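Local coordinates for protein hemin degrading factor (Pseudomonas aeruginosa, PDB 4MF9) that binds heme, serving as a heme-trafficking protein, and is a heme-degrading enzyme, at residues A[29-34]-A[40-45]; A[35-40]-A[82-87]; A[52-57]-A[130-135]; A[74-79]-A[163-168]. One frame throughout, in Å; residues are numbered along the deposited sequence.

All four contacts lie in the N-terminal part of the chain. Contacts 2, 3 and 4 reach one nine-stranded antiparallel sheet, which includes strands 78-84 and 124-133, while contact 1 packs the turn after helix 17-30 against helix 36-42. Contacts 1 and 2 share Ala40 and helix 36-42; their centres are about 12 Å apart, and Leu34 CD2 packs on Ala39 CA at 3.8 Å. Contacts 2 and 4 use opposite ends of strand 78-84, with centres about 24 Å apart. Contacts 3 and 4 touch through Ile130 O and Trp166 CZ2 at 3.5 Å. Contact 1 closes before contacts 3 and 4 open, but crosses contact 2; contacts 2, 3 and 4 interleave. Contact 2 alone comes near the heme, about 12 Å from the Asn85 side chain.

Contact 1: A[29-34]-A[40-45]; sequences AERPQL and AALLQV
Leu42 meets two side chains from the turn after helix 17-30, Arg31 and Leu34. The closer approach is to arginine. Arg31 NH2 lies 3.6 Å from Leu42 CG and 3.8 Å from Leu42 CD1, and the two side chains run at about a right angle. The guanidinium comes up obliquely to the leucine branch. The second approach is looser: Leu34 CD2 stands 4.2 Å from Leu42 CD2. The same Leu34 methyl sits over the centre of one guanidinium face of Arg31, 4.2 Å above its plane. This methyl thus touches both groups. The Arg31 chain starts beside its own backbone N (chi1 -71°) and bends at chi3, which carries the charged end across to Leu42. Little surface is buried, 109 Å² over both sides, and Leu42 remains exposed to solvent. In a type I turn from Arg31 to Leu34, Leu34 N bonds Arg31 O at 3.0 Å, and both side chains leave the turn toward Leu42. Helix 36-42 ends just beyond, in a Schellman motif at Gln44. This is surface packing of the turn after helix 17-30 on helix 36-42, away from the heme. Leu34 and Leu42 both also rest on Leu27 of helix 17-30, while Leu43 packs on Trp24 of that helix.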
loop_
_atom_site.group_PDB
_atom_site.type_symbol
_atom_site.label_atom_id
_atom_site.label_comp_id
_atom_site.label_asym_id
_atom_site.label_seq_id
_atom_site.Cartn_x
_atom_site.Cartn_y
_atom_site.Cartn_z
ATOM N N ALA A 29 2.897 -10.716 25.895
ATOM C CA ALA A 29 3.791 -11.384 26.810
ATOM C C ALA A 29 3.858 -12.827 26.470
ATOM O O ALA A 29 4.807 -13.469 26.676
ATOM C CB ALA A 29 3.314 -11.246 28.231
ATOM N N GLU A 30 2.724 -13.387 26.129
ATOM C CA GLU A 30 2.625 -14.762 25.708
ATOM C C GLU A 30 3.216 -15.066 24.337
ATOM O O GLU A 30 3.765 -16.140 24.092
ATOM C CB GLU A 30 1.189 -15.268 25.833
ATOM C CG GLU A 30 1.076 -16.755 25.760
ATOM C CD GLU A 30 -0.260 -17.296 26.282
ATOM O OE1 GLU A 30 -0.723 -18.300 25.714
ATOM O OE2 GLU A 30 -0.831 -16.722 27.242
ATOM N N ARG A 31 3.110 -14.097 23.453
ATOM C CA ARG A 31 3.397 -14.256 22.063
ATOM C C ARG A 31 4.063 -13.018 21.513
ATOM O O ARG A 31 3.468 -12.294 20.828
ATOM C CB ARG A 31 2.104 -14.569 21.308
ATOM C CG ARG A 31 1.506 -15.919 21.541
ATOM C CD ARG A 31 0.773 -16.331 20.305
ATOM N NE ARG A 31 -0.645 -16.293 20.527
ATOM C CZ ARG A 31 -1.573 -16.465 19.583
ATOM N NH1 ARG A 31 -1.224 -16.706 18.325
ATOM N NH2 ARG A 31 -2.849 -16.407 19.912
ATOM N N PRO A 32 5.314 -12.793 21.852
ATOM C CA PRO A 32 5.989 -11.541 21.482
ATOM C C PRO A 32 6.262 -11.390 19.981
ATOM O O PRO A 32 6.701 -10.319 19.552
ATOM C CB PRO A 32 7.303 -11.610 22.264
ATOM C CG PRO A 32 7.533 -13.056 22.530
ATOM C CD PRO A 32 6.175 -13.679 22.659
ATOM N N GLN A 33 6.013 -12.442 19.203
ATOM C CA GLN A 33 6.116 -12.368 17.744
ATOM C C GLN A 33 4.915 -11.638 17.156
ATOM O O GLN A 33 4.994 -11.027 16.082
ATOM C CB GLN A 33 6.205 -13.770 17.130
ATOM C CG GLN A 33 4.970 -14.646 17.303
ATOM C CD GLN A 33 5.001 -15.473 18.588
ATOM O OE1 GLN A 33 5.639 -15.098 19.577
ATOM N NE2 GLN A 33 4.310 -16.610 18.570
ATOM N N LEU A 34 3.798 -11.724 17.870
ATOM C CA LEU A 34 2.543 -11.158 17.405
ATOM C C LEU A 34 2.693 -9.655 17.230
ATOM O O LEU A 34 3.170 -8.954 18.136
ATOM C CB LEU A 34 1.432 -11.481 18.406
ATOM C CG LEU A 34 0.095 -11.982 17.861
ATOM C CD1 LEU A 34 0.292 -13.222 17.011
ATOM C CD2 LEU A 34 -0.853 -12.283 19.004
ATOM N N ALA A 40 -4.609 -7.582 17.384
ATOM C CA ALA A 40 -5.944 -7.004 17.295
ATOM C C ALA A 40 -6.963 -8.039 16.826
ATOM O O ALA A 40 -8.063 -8.128 17.372
ATOM C CB ALA A 40 -5.946 -5.789 16.364
ATOM N N ALA A 41 -6.585 -8.821 15.825
ATOM C CA ALA A 41 -7.437 -9.878 15.329
ATOM C C ALA A 41 -7.724 -10.946 16.369
ATOM O O ALA A 41 -8.871 -11.312 16.556
ATOM C CB ALA A 41 -6.824 -10.508 14.105
ATOM N N LEU A 42 -6.701 -11.381 17.069
ATOM C CA LEU A 42 -6.859 -12.339 18.166
ATOM C C LEU A 42 -7.713 -11.780 19.307
ATOM O O LEU A 42 -8.434 -12.528 19.971
ATOM C CB LEU A 42 -5.497 -12.784 18.710
ATOM C CG LEU A 42 -4.776 -13.965 18.054
ATOM C CD1 LEU A 42 -5.733 -15.132 17.847
ATOM C CD2 LEU A 42 -4.108 -13.566 16.745
ATOM N N LEU A 43 -7.636 -10.482 19.534
ATOM C CA LEU A 43 -8.446 -9.811 20.552
ATOM C C LEU A 43 -9.818 -9.404 20.033
ATOM O O LEU A 43 -10.597 -8.783 20.697
ATOM C CB LEU A 43 -7.687 -8.629 21.139
ATOM C CG LEU A 43 -6.291 -8.919 21.642
ATOM C CD1 LEU A 43 -5.493 -7.638 21.828
ATOM C CD2 LEU A 43 -6.401 -9.697 22.933
ATOM N N GLN A 44 -10.040 -9.761 18.798
ATOM C CA GLN A 44 -11.261 -9.486 18.144
ATOM C C GLN A 44 -11.622 -8.014 18.035
ATOM O O GLN A 44 -12.738 -7.667 18.086
ATOM C CB GLN A 44 -12.330 -10.316 18.820
ATOM C CG GLN A 44 -13.720 -10.173 18.270
ATOM C CD GLN A 44 -14.019 -11.095 17.098
ATOM O OE1 GLN A 44 -15.033 -10.925 16.425
ATOM N NE2 GLN A 44 -13.121 -12.023 16.833
ATOM N N VAL A 45 -10.654 -7.172 17.819
ATOM C CA VAL A 45 -10.873 -5.750 17.544
ATOM C C VAL A 45 -10.073 -5.282 16.331
ATOM O O VAL A 45 -9.232 -6.015 15.810
ATOM C CB VAL A 45 -10.497 -4.853 18.753
ATOM C CG1 VAL A 45 -11.355 -5.176 19.969
ATOM C CG2 VAL A 45 -9.013 -4.981 19.083
#

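Contact 2: A[35-40]-A[82-87]; sequences RARDAA and LTRNEH
Glu86 OE2 is gripped by both terminal nitrogens of Arg37. The stronger bond comes from Arg37 NH2, at 2.7 Å and 159°. The bond from Arg37 NH1 to the same oxygen is weak, and NH1 also reaches Glu86 OE1 at 3.2 Å. The salt bridge is end-on but twisted. Glu86 lies at the guanidinium edge, yet the nitrogens meet both oxygens from above the carboxylate plane. Glu86 CG is anti to the backbone N, and a bend at chi2 turns the carboxylate toward Arg37. Arg84 stacks on one face of the Arg37 guanidinium, centres 3.9 Å apart and planes at 14°. Arg84 is held flat from its own side. Its NE gives a nearly straight bond to Asn85 O (2.9 Å, 173°), and its NH2 bonds Glu86 O at 3.1 Å. These two bonds fix the rotation of the Arg84 guanidinium against Arg37. Asn85 OD1 closes an Asx turn onto His87 N, while Asn85 ND2 bonds Ile333 O and Gly267 O. The Glu86 carboxylate and the two carbonyls that hold Arg84 probably offset the closeness of two positive groups.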
loop_
_atom_site.group_PDB
_atom_site.type_symbol
_atom_site.label_atom_id
_atom_site.label_comp_id
_atom_site.label_asym_id
_atom_site.label_seq_id
_atom_site.Cartn_x
_atom_site.Cartn_y
_atom_site.Cartn_z
ATOM N N ARG A 35 2.362 -9.179 16.042
ATOM C CA ARG A 35 2.332 -7.753 15.791
ATOM C C ARG A 35 0.962 -7.140 16.121
ATOM O O ARG A 35 0.033 -7.829 16.229
ATOM C CB ARG A 35 2.772 -7.365 14.378
ATOM C CG ARG A 35 3.931 -8.117 13.735
ATOM C CD ARG A 35 5.263 -7.613 14.216
ATOM N NE ARG A 35 5.506 -8.121 15.547
ATOM C CZ ARG A 35 6.397 -7.603 16.363
ATOM N NH1 ARG A 35 7.115 -6.606 15.947
ATOM N NH2 ARG A 35 6.592 -8.092 17.574
ATOM N N ALA A 36 0.864 -5.828 16.133
ATOM C CA ALA A 36 -0.367 -5.162 16.514
ATOM C C ALA A 36 -1.534 -5.617 15.688
ATOM O O ALA A 36 -2.539 -5.941 16.185
ATOM C CB ALA A 36 -0.219 -3.663 16.304
ATOM N N ARG A 37 -1.353 -5.697 14.406
ATOM C CA ARG A 37 -2.408 -6.139 13.550
ATOM C C ARG A 37 -2.839 -7.571 13.843
ATOM O O ARG A 37 -3.977 -7.846 13.892
ATOM C CB ARG A 37 -1.985 -5.932 12.104
ATOM C CG ARG A 37 -2.510 -6.876 11.096
ATOM C CD ARG A 37 -1.620 -6.861 9.882
ATOM N NE ARG A 37 -2.402 -6.495 8.735
ATOM C CZ ARG A 37 -3.118 -7.340 8.054
ATOM N NH1 ARG A 37 -3.140 -8.590 8.417
ATOM N NH2 ARG A 37 -3.803 -6.951 7.022
ATOM N N ASP A 38 -1.895 -8.468 14.050
ATOM C CA ASP A 38 -2.232 -9.830 14.409
ATOM C C ASP A 38 -2.926 -9.915 15.762
ATOM O O ASP A 38 -3.955 -10.539 15.871
ATOM C CB ASP A 38 -0.973 -10.664 14.502
ATOM C CG ASP A 38 -0.159 -10.660 13.240
ATOM O OD1 ASP A 38 -0.506 -11.340 12.325
ATOM O OD2 ASP A 38 0.812 -9.981 13.190
ATOM N N ALA A 39 -2.367 -9.222 16.745
ATOM C CA ALA A 39 -2.945 -9.214 18.086
ATOM C C ALA A 39 -4.375 -8.685 18.093
ATOM O O ALA A 39 -5.250 -9.268 18.734
ATOM C CB ALA A 39 -2.080 -8.408 19.028
ATOM N N ALA A 40 -4.609 -7.582 17.384
ATOM C CA ALA A 40 -5.944 -7.004 17.295
ATOM C C ALA A 40 -6.963 -8.039 16.826
ATOM O O ALA A 40 -8.063 -8.128 17.372
ATOM C CB ALA A 40 -5.946 -5.789 16.364
ATOM N N LEU A 82 5.487 2.853 5.632
ATOM C CA LEU A 82 5.011 1.471 5.582
ATOM C C LEU A 82 3.579 1.434 5.094
ATOM O O LEU A 82 2.676 1.961 5.745
ATOM C CB LEU A 82 5.096 0.799 6.958
ATOM C CG LEU A 82 5.100 -0.737 7.097
ATOM C CD1 LEU A 82 5.537 -1.107 8.527
ATOM C CD2 LEU A 82 3.758 -1.383 6.798
ATOM N N THR A 83 3.368 0.797 3.946
ATOM C CA THR A 83 2.025 0.634 3.403
ATOM C C THR A 83 1.849 -0.820 3.016
ATOM O O THR A 83 2.739 -1.397 2.411
ATOM C CB THR A 83 1.855 1.489 2.156
ATOM O OG1 THR A 83 2.058 2.859 2.513
ATOM C CG2 THR A 83 0.478 1.298 1.558
ATOM N N ARG A 84 0.717 -1.417 3.371
ATOM C CA ARG A 84 0.504 -2.827 3.082
ATOM C C ARG A 84 -0.947 -3.124 2.778
ATOM O O ARG A 84 -1.836 -2.299 2.984
ATOM C CB ARG A 84 0.943 -3.695 4.278
ATOM C CG ARG A 84 0.020 -3.541 5.490
ATOM C CD ARG A 84 0.296 -4.559 6.571
ATOM N NE ARG A 84 0.064 -5.923 6.107
ATOM C CZ ARG A 84 0.542 -7.004 6.715
ATOM N NH1 ARG A 84 1.279 -6.883 7.819
ATOM N NH2 ARG A 84 0.286 -8.206 6.222
ATOM N N ASN A 85 -1.176 -4.325 2.274
ATOM C CA ASN A 85 -2.501 -4.902 2.254
ATOM C C ASN A 85 -2.363 -6.235 2.975
ATOM O O ASN A 85 -1.374 -6.453 3.670
ATOM C CB ASN A 85 -3.001 -5.059 0.815
ATOM C CG ASN A 85 -1.963 -5.704 -0.093
ATOM O OD1 ASN A 85 -1.586 -6.850 0.113
ATOM N ND2 ASN A 85 -1.501 -4.966 -1.099
ATOM N N GLU A 86 -3.278 -7.137 2.841
ATOM C CA GLU A 86 -3.239 -8.361 3.584
ATOM C C GLU A 86 -2.018 -9.188 3.260
ATOM O O GLU A 86 -1.434 -9.701 4.146
ATOM C CB GLU A 86 -4.509 -9.140 3.420
ATOM C CG GLU A 86 -4.590 -10.377 4.262
ATOM C CD GLU A 86 -4.649 -10.091 5.742
ATOM O OE1 GLU A 86 -4.160 -10.887 6.507
ATOM O OE2 GLU A 86 -5.204 -9.073 6.153
ATOM N N HIS A 87 -1.618 -9.240 1.991
ATOM C CA HIS A 87 -0.551 -10.171 1.590
ATOM C C HIS A 87 0.791 -9.577 1.201
ATOM O O HIS A 87 1.726 -10.314 0.888
ATOM C CB HIS A 87 -1.051 -11.088 0.477
ATOM C CG HIS A 87 -2.188 -11.949 0.909
ATOM N ND1 HIS A 87 -2.063 -12.881 1.918
ATOM C CD2 HIS A 87 -3.482 -11.979 0.522
ATOM C CE1 HIS A 87 -3.230 -13.469 2.113
ATOM N NE2 HIS A 87 -4.106 -12.941 1.277
#

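Contact 3: A[52-57]-A[130-135]; sequences ASRVGI and IAEETA
Arg54 lies across the end of strand 124-133, in the antiparallel sheet of the HemS/ChuX fold, and meets Ile130 and Glu132. The arginine comes from a type I turn, Ala52 to Val55, after helix 47-52. It crosses both strand side chains at about a right angle. The two partners use different parts of the flat guanidinium. Ile130 covers a face: its CG2 methyl, the branch anti to the backbone N, stands 3.5 Å above the plane, offset toward the rim. Glu132 comes in at the edge. Its chain is extended beyond CG and runs past Arg54 NH2, so the aliphatic part as well as the carboxylate lies along that edge. Arg54 NH2 approaches CG of Glu132 to 3.4 Å. The carboxylate is turned nearly perpendicular to the guanidinium, with planes 84° apart. The salt bridge uses one nitrogen and one oxygen, and the N-H comes down on the oxygen from well above the carboxylate plane.

Arg54 is buried, and its charge has a second carboxylate partner, Asp58, which forms a salt bridge with the same NH2. Two acidic groups around one arginine would be expected to favour its charged form. Trp24 of helix 17-30 also touches Arg54. Glu132 OE1 has a long, weak ion pair with Arg28. The contact thus joins the turn after helix 47-52 to the strand and to helix 17-30. It is structural packing, far from the heme. The bond itself, Arg54 NH2 to Glu132 OE2, is 3.1 Å long with an angle of 167° at the hydrogen.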
loop_
_atom_site.group_PDB
_atom_site.type_symbol
_atom_site.label_atom_id
_atom_site.label_comp_id
_atom_site.label_asym_id
_atom_site.label_seq_id
_atom_site.Cartn_x
_atom_site.Cartn_y
_atom_site.Cartn_z
ATOM N N ALA A 52 -5.763 3.044 19.819
ATOM C CA ALA A 52 -6.448 4.018 20.662
ATOM C C ALA A 52 -6.439 3.593 22.133
ATOM O O ALA A 52 -6.502 4.433 23.018
ATOM C CB ALA A 52 -7.865 4.250 20.180
ATOM N N SER A 53 -6.352 2.295 22.403
ATOM C CA SER A 53 -6.263 1.853 23.800
ATOM C C SER A 53 -4.931 2.278 24.425
ATOM O O SER A 53 -4.756 2.201 25.646
ATOM C CB SER A 53 -6.435 0.337 23.911
ATOM O OG SER A 53 -5.214 -0.324 23.659
ATOM N N ARG A 54 -3.978 2.672 23.589
ATOM C CA ARG A 54 -2.680 3.180 23.976
ATOM C C ARG A 54 -2.627 4.658 24.397
ATOM O O ARG A 54 -1.666 5.095 24.937
ATOM C CB ARG A 54 -1.648 2.941 22.850
ATOM C CG ARG A 54 -1.441 1.485 22.469
ATOM C CD ARG A 54 -0.424 1.257 21.378
ATOM N NE ARG A 54 0.907 1.624 21.777
ATOM C CZ ARG A 54 1.993 1.103 21.242
ATOM N NH1 ARG A 54 1.867 0.239 20.264
ATOM N NH2 ARG A 54 3.173 1.411 21.677
ATOM N N VAL A 55 -3.656 5.408 24.076
ATOM C CA VAL A 55 -3.621 6.850 24.307
ATOM C C VAL A 55 -3.548 7.154 25.802
ATOM O O VAL A 55 -4.278 6.566 26.600
ATOM C CB VAL A 55 -4.824 7.555 23.673
ATOM C CG1 VAL A 55 -4.813 9.037 24.006
ATOM C CG2 VAL A 55 -4.804 7.357 22.165
ATOM N N GLY A 56 -2.643 8.051 26.178
ATOM C CA GLY A 56 -2.423 8.353 27.584
ATOM C C GLY A 56 -1.396 7.422 28.192
ATOM O O GLY A 56 -0.952 7.634 29.316
ATOM N N ILE A 57 -1.005 6.392 27.462
ATOM C CA ILE A 57 0.074 5.548 27.867
ATOM C C ILE A 57 1.359 5.796 27.090
ATOM O O ILE A 57 2.298 6.330 27.633
ATOM C CB ILE A 57 -0.335 4.089 27.821
ATOM C CG1 ILE A 57 -1.463 3.839 28.773
ATOM C CG2 ILE A 57 0.802 3.142 28.143
ATOM C CD1 ILE A 57 -2.161 2.554 28.533
ATOM N N ILE A 130 2.709 7.599 18.085
ATOM C CA ILE A 130 3.136 6.632 19.056
ATOM C C ILE A 130 4.611 6.860 19.459
ATOM O O ILE A 130 5.442 7.055 18.636
ATOM C CB ILE A 130 2.915 5.217 18.518
ATOM C CG1 ILE A 130 1.448 5.001 18.172
ATOM C CG2 ILE A 130 3.382 4.169 19.483
ATOM C CD1 ILE A 130 1.099 3.620 17.726
ATOM N N ALA A 131 4.908 6.841 20.746
ATOM C CA ALA A 131 6.295 6.888 21.196
ATOM C C ALA A 131 6.527 5.703 22.125
ATOM O O ALA A 131 6.346 5.809 23.343
ATOM C CB ALA A 131 6.581 8.212 21.913
ATOM N N GLU A 132 6.947 4.592 21.570
ATOM C CA GLU A 132 6.954 3.321 22.211
ATOM C C GLU A 132 8.286 3.037 22.920
ATOM O O GLU A 132 9.259 3.025 22.282
ATOM C CB GLU A 132 6.700 2.221 21.191
ATOM C CG GLU A 132 6.577 0.885 21.858
ATOM C CD GLU A 132 5.859 -0.169 21.073
ATOM O OE1 GLU A 132 5.768 -1.251 21.596
ATOM O OE2 GLU A 132 5.400 0.059 19.981
ATOM N N GLU A 133 8.288 2.804 24.214
ATOM C CA GLU A 133 9.510 2.501 24.950
ATOM C C GLU A 133 10.160 1.247 24.397
ATOM O O GLU A 133 9.527 0.282 24.277
ATOM C CB GLU A 133 9.135 2.198 26.407
ATOM C CG GLU A 133 9.560 3.280 27.372
ATOM C CD GLU A 133 8.865 3.270 28.752
ATOM O OE1 GLU A 133 9.139 4.227 29.500
ATOM O OE2 GLU A 133 8.074 2.359 29.084
ATOM N N THR A 134 11.407 1.335 23.999
ATOM C CA THR A 134 12.320 0.199 23.769
ATOM C C THR A 134 13.228 -0.013 24.990
ATOM O O THR A 134 13.185 0.796 25.915
ATOM C CB THR A 134 13.147 0.351 22.465
ATOM O OG1 THR A 134 14.006 1.481 22.509
ATOM C CG2 THR A 134 12.232 0.522 21.312
ATOM N N ALA A 135 14.150 -0.950 24.919
ATOM C CA ALA A 135 15.003 -1.311 26.053
ATOM C C ALA A 135 15.769 -0.136 26.473
ATOM O O ALA A 135 15.940 0.107 27.604
ATOM C CB ALA A 135 15.971 -2.399 25.672
#

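Contact 4: A[74-79]-A[163-168]; sequences GELGPI and VRAWEP
A short 3-10 segment leading into strand 78-84 packs here against the residues leading into helix 166-173. Ala165 provides the centre. Its CB lies 3.3 Å from Glu75 O and 3.8 Å from Leu76 CD2, so one methyl group meets both a backbone carbonyl and a leucine branch. The backbones come close, with CA atoms of Leu76 and Ala165 5.7 Å apart. Such proximity goes with the small alanine side chain. Leu76 CD2 also reaches the backbone beyond, 4.0 Å from Trp166 N. Leu76 CG sits beside its own backbone N (chi1 -58°), and the end of the chain swings toward the helix. Glu75 adds its CB, 4.2 Å from Ala165 CB, at the solvent side. There a water spans the two segments. It donates to Glu75 OE1 at 2.9 Å and to Ala165 O at 2.8 Å. The same carboxylate oxygen forms a salt bridge with Arg172, farther along helix 166-173. Leu76 gives the buried apolar part, and the water and Glu75 the exposed polar part, all away from the heme. Leu76 and Trp166 both pack on Leu157 of strand 151-157. Trp166 also touches Ile142 of strand 138-146, which places this region against the sheet.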
loop_
_atom_site.group_PDB
_atom_site.type_symbol
_atom_site.label_atom_id
_atom_site.label_comp_id
_atom_site.label_asym_id
_atom_site.label_seq_id
_atom_site.Cartn_x
_atom_site.Cartn_y
_atom_site.Cartn_z
ATOM N N GLY A 74 7.579 16.093 6.729
ATOM C CA GLY A 74 8.848 16.431 6.106
ATOM C C GLY A 74 9.851 17.005 7.093
ATOM O O GLY A 74 11.055 17.014 6.836
ATOM N N GLU A 75 9.364 17.486 8.214
ATOM C CA GLU A 75 10.177 18.057 9.261
ATOM C C GLU A 75 11.059 16.980 9.907
ATOM O O GLU A 75 12.016 17.255 10.508
ATOM C CB GLU A 75 9.280 18.787 10.265
ATOM C CG GLU A 75 8.668 20.100 9.752
ATOM C CD GLU A 75 7.423 20.611 10.505
ATOM O OE1 GLU A 75 7.066 20.101 11.557
ATOM O OE2 GLU A 75 6.772 21.548 10.010
ATOM N N LEU A 76 10.653 15.737 9.752
ATOM C CA LEU A 76 11.280 14.620 10.446
ATOM C C LEU A 76 12.525 14.066 9.760
ATOM O O LEU A 76 13.177 13.177 10.302
ATOM C CB LEU A 76 10.265 13.493 10.640
ATOM C CG LEU A 76 9.023 13.912 11.425
ATOM C CD1 LEU A 76 7.955 12.839 11.360
ATOM C CD2 LEU A 76 9.382 14.218 12.871
ATOM N N GLY A 77 12.860 14.580 8.580
ATOM C CA GLY A 77 13.990 14.048 7.835
ATOM C C GLY A 77 13.701 12.661 7.296
ATOM O O GLY A 77 12.542 12.299 7.114
ATOM N N PRO A 78 14.752 11.882 7.025
ATOM C CA PRO A 78 14.562 10.528 6.496
ATOM C C PRO A 78 13.749 9.659 7.443
ATOM O O PRO A 78 14.105 9.510 8.617
ATOM C CB PRO A 78 15.996 9.988 6.385
ATOM C CG PRO A 78 16.832 11.209 6.212
ATOM C CD PRO A 78 16.176 12.262 7.067
ATOM N N ILE A 79 12.667 9.091 6.923
ATOM C CA ILE A 79 11.833 8.178 7.682
ATOM C C ILE A 79 11.700 6.856 6.948
ATOM O O ILE A 79 12.312 6.642 5.889
ATOM C CB ILE A 79 10.421 8.763 7.894
ATOM C CG1 ILE A 79 9.924 9.464 6.626
ATOM C CG2 ILE A 79 10.416 9.739 9.072
ATOM C CD1 ILE A 79 9.185 8.542 5.630
ATOM N N VAL A 163 15.045 13.802 15.387
ATOM C CA VAL A 163 14.251 13.501 16.549
ATOM C C VAL A 163 13.699 14.748 17.207
ATOM O O VAL A 163 12.691 14.708 17.797
ATOM C CB VAL A 163 15.012 12.592 17.530
ATOM C CG1 VAL A 163 14.105 12.050 18.597
ATOM C CG2 VAL A 163 15.672 11.454 16.774
ATOM N N ARG A 164 14.375 15.848 17.083
ATOM C CA ARG A 164 13.901 17.042 17.710
ATOM C C ARG A 164 12.667 17.690 17.047
ATOM O O ARG A 164 12.108 18.590 17.574
ATOM C CB ARG A 164 15.032 18.023 17.962
ATOM C CG ARG A 164 15.700 18.475 16.728
ATOM C CD ARG A 164 17.062 17.800 16.573
ATOM N NE ARG A 164 18.003 18.306 17.539
ATOM C CZ ARG A 164 18.903 19.245 17.309
ATOM N NH1 ARG A 164 19.038 19.797 16.104
ATOM N NH2 ARG A 164 19.675 19.637 18.306
ATOM N N ALA A 165 12.268 17.200 15.894
ATOM C CA ALA A 165 11.077 17.707 15.234
ATOM C C ALA A 165 9.850 17.038 15.834
ATOM O O ALA A 165 8.743 17.566 15.753
ATOM C CB ALA A 165 11.159 17.451 13.728
ATOM N N TRP A 166 10.064 15.878 16.456
ATOM C CA TRP A 166 8.973 15.040 16.969
ATOM C C TRP A 166 7.992 15.741 17.923
ATOM O O TRP A 166 6.813 15.882 17.614
ATOM C CB TRP A 166 9.541 13.780 17.627
ATOM C CG TRP A 166 8.489 12.884 18.216
ATOM C CD1 TRP A 166 8.188 12.727 19.544
ATOM C CD2 TRP A 166 7.597 12.020 17.499
ATOM N NE1 TRP A 166 7.168 11.816 19.692
ATOM C CE2 TRP A 166 6.781 11.375 18.452
ATOM C CE3 TRP A 166 7.404 11.736 16.141
ATOM C CZ2 TRP A 166 5.794 10.451 18.091
ATOM C CZ3 TRP A 166 6.427 10.816 15.783
ATOM C CH2 TRP A 166 5.633 10.188 16.756
ATOM N N GLU A 167 8.486 16.256 19.037
ATOM C CA GLU A 167 7.573 16.800 20.002
ATOM C C GLU A 167 6.790 18.019 19.572
ATOM O O GLU A 167 5.630 18.084 19.784
ATOM C CB GLU A 167 8.220 16.975 21.345
ATOM C CG GLU A 167 7.308 16.551 22.485
ATOM C CD GLU A 167 6.993 15.072 22.535
ATOM O OE1 GLU A 167 5.817 14.706 22.358
ATOM O OE2 GLU A 167 7.914 14.269 22.777
ATOM N N PRO A 168 7.433 18.950 18.922
ATOM C CA PRO A 168 6.675 20.103 18.423
ATOM C C PRO A 168 5.630 19.704 17.389
ATOM O O PRO A 168 4.558 20.316 17.334
ATOM C CB PRO A 168 7.753 20.954 17.750
ATOM C CG PRO A 168 8.998 20.619 18.482
ATOM C CD PRO A 168 8.886 19.148 18.763
HETATM O O HOH W 1 8.331 19.818 14.107
#